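Local coordinates for 1,3-1,4-beta-glucanase (PDB 1AQ0), which probably hydrolyses 1,4-beta linkages in mixed-linkage 1,3-1,4-beta-D-glucans, as a family 17 glycoside hydrolase, at residues G152-V155 with Q156-R160. Numbering follows the deposited sequence.
Sequences GPVV and QFLAR
A159 N donates to V155 O at 2.8 Å, and F157 N to P153 O at 2.9 Å. Q156 N to G152 O and L158 N to V154 O complete four successive i to i+4 bonds of an alpha-helix. This is helix 145-161, between strands 122-128 and 165-168 of the parallel TIM barrel. The helix is kinked at P153, whose ring nitrogen has no hydrogen to give to the preceding turn. P153 O has a second partner. A water donates to P153 O at 2.9 Å and in turn accepts a weak bond from R160 NH1 at 3.3 Å. The water thus spans about two turns, from P153 to R160, on the exposed side. Above one face of the R160 guanidinium lies F157 CA, offset toward the rim. Q156 runs alongside G152 O, its chain extended beyond CG. Its CG stands beside the backbone N (chi1 -70°), which puts Q156 CG 3.1 Å from G152 O. CD lies near the same oxygen. The amide NE2 also comes near, but at a poor angle for a hydrogen bond. The buried side is apolar. V154 and L158 lie alongside each other and point the same way. V154 and F157 also pack on M106 of helix 102-115, joining two adjacent barrel helices. V154 CG1, anti to its own N (chi1 166°), meets L158 CD1 at 4.0 Å.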
ATOM      1  N   GLY A 152     -14.352  12.637 -12.550  1.00 17.33           N
ATOM      2  CA  GLY A 152     -14.200  13.402 -11.319  1.00 15.03           C
ATOM      3  C   GLY A 152     -15.205  12.924 -10.288  1.00 13.04           C
ATOM      4  O   GLY A 152     -14.824  12.471  -9.213  1.00 16.58           O
ATOM      5  N   PRO A 153     -16.511  13.027 -10.584  1.00 14.16           N
ATOM      6  CA  PRO A 153     -17.589  12.593  -9.687  1.00 13.55           C
ATOM      7  C   PRO A 153     -17.522  11.095  -9.347  1.00 13.54           C
ATOM      8  O   PRO A 153     -17.845  10.699  -8.225  1.00 15.11           O
ATOM      9  CB  PRO A 153     -18.843  12.913 -10.494  1.00 15.38           C
ATOM     10  CG  PRO A 153     -18.437  14.130 -11.259  1.00 15.67           C
ATOM     11  CD  PRO A 153     -17.053  13.782 -11.731  1.00 13.28           C
ATOM     12  N   VAL A 154     -17.130  10.265 -10.313  1.00 13.58           N
ATOM     13  CA  VAL A 154     -17.017   8.820 -10.086  1.00 12.07           C
ATOM     14  C   VAL A 154     -15.945   8.531  -9.026  1.00 13.74           C
ATOM     15  O   VAL A 154     -16.215   7.869  -8.023  1.00 13.26           O
ATOM     16  CB  VAL A 154     -16.673   8.070 -11.404  1.00 13.48           C
ATOM     17  CG1 VAL A 154     -16.223   6.636 -11.116  1.00 10.84           C
ATOM     18  CG2 VAL A 154     -17.886   8.059 -12.325  1.00 12.55           C
ATOM     19  N   VAL A 155     -14.741   9.055  -9.242  1.00 15.60           N
ATOM     20  CA  VAL A 155     -13.624   8.867  -8.319  1.00 14.83           C
ATOM     21  C   VAL A 155     -13.975   9.413  -6.930  1.00 15.65           C
ATOM     22  O   VAL A 155     -13.675   8.782  -5.913  1.00 18.55           O
ATOM     23  CB  VAL A 155     -12.335   9.543  -8.866  1.00 13.76           C
ATOM     24  CG1 VAL A 155     -11.249   9.554  -7.815  1.00 14.87           C
ATOM     25  CG2 VAL A 155     -11.845   8.804 -10.110  1.00 15.83           C
ATOM     26  N   GLN A 156     -14.655  10.558  -6.896  1.00 18.15           N
ATOM     27  CA  GLN A 156     -15.060  11.178  -5.634  1.00 18.88           C
ATOM     28  C   GLN A 156     -16.069  10.309  -4.887  1.00 18.18           C
ATOM     29  O   GLN A 156     -16.006  10.189  -3.665  1.00 20.16           O
ATOM     30  CB  GLN A 156     -15.598  12.594  -5.881  1.00 21.80           C
ATOM     31  CG  GLN A 156     -14.496  13.577  -6.302  1.00 29.15           C
ATOM     32  CD  GLN A 156     -15.011  14.815  -7.035  1.00 35.31           C
ATOM     33  OE1 GLN A 156     -16.189  15.181  -6.930  1.00 39.20           O
ATOM     34  NE2 GLN A 156     -14.120  15.470  -7.783  1.00 33.04           N
ATOM     35  N   PHE A 157     -16.971   9.666  -5.624  1.00 17.84           N
ATOM     36  CA  PHE A 157     -17.964   8.780  -5.016  1.00 16.45           C
ATOM     37  C   PHE A 157     -17.253   7.571  -4.420  1.00 14.09           C
ATOM     38  O   PHE A 157     -17.560   7.145  -3.309  1.00 14.78           O
ATOM     39  CB  PHE A 157     -18.998   8.322  -6.062  1.00 16.63           C
ATOM     40  CG  PHE A 157     -19.849   7.154  -5.615  1.00 19.33           C
ATOM     41  CD1 PHE A 157     -20.947   7.347  -4.784  1.00 20.15           C
ATOM     42  CD2 PHE A 157     -19.533   5.856  -6.007  1.00 20.28           C
ATOM     43  CE1 PHE A 157     -21.714   6.268  -4.351  1.00 16.93           C
ATOM     44  CE2 PHE A 157     -20.297   4.772  -5.578  1.00 18.27           C
ATOM     45  CZ  PHE A 157     -21.385   4.980  -4.749  1.00 17.73           C
ATOM     46  N   LEU A 158     -16.296   7.032  -5.171  1.00 16.36           N
ATOM     47  CA  LEU A 158     -15.527   5.862  -4.750  1.00 14.95           C
ATOM     48  C   LEU A 158     -14.689   6.166  -3.518  1.00 13.44           C
ATOM     49  O   LEU A 158     -14.597   5.340  -2.605  1.00 16.76           O
ATOM     50  CB  LEU A 158     -14.625   5.374  -5.893  1.00 13.18           C
ATOM     51  CG  LEU A 158     -15.328   4.955  -7.187  1.00 10.26           C
ATOM     52  CD1 LEU A 158     -14.303   4.631  -8.255  1.00 11.12           C
ATOM     53  CD2 LEU A 158     -16.228   3.766  -6.925  1.00 10.36           C
ATOM     54  N   ALA A 159     -14.087   7.352  -3.488  1.00 15.82           N
ATOM     55  CA  ALA A 159     -13.266   7.761  -2.351  1.00 15.54           C
ATOM     56  C   ALA A 159     -14.117   7.802  -1.090  1.00 18.51           C
ATOM     57  O   ALA A 159     -13.738   7.250  -0.057  1.00 18.76           O
ATOM     58  CB  ALA A 159     -12.646   9.119  -2.607  1.00 18.08           C
ATOM     59  N   ARG A 160     -15.302   8.396  -1.200  1.00 20.39           N
ATOM     60  CA  ARG A 160     -16.206   8.505  -0.057  1.00 24.23           C
ATOM     61  C   ARG A 160     -16.767   7.173   0.441  1.00 23.88           C
ATOM     62  O   ARG A 160     -17.056   7.035   1.630  1.00 25.85           O
ATOM     63  CB  ARG A 160     -17.369   9.452  -0.373  1.00 27.07           C
ATOM     64  CG  ARG A 160     -16.956  10.895  -0.648  1.00 36.39           C
ATOM     65  CD  ARG A 160     -18.162  11.804  -0.925  1.00 42.34           C
ATOM     66  NE  ARG A 160     -19.331  11.058  -1.391  1.00 47.71           N
ATOM     67  CZ  ARG A 160     -19.937  11.234  -2.564  1.00 50.32           C
ATOM     68  NH1 ARG A 160     -19.497  12.144  -3.428  1.00 47.05           N
ATOM     69  NH2 ARG A 160     -20.989  10.485  -2.877  1.00 51.36           N
TER
HETATM   70  O   HOH W   1     -19.606  12.481  -6.714  1.00 43.61           O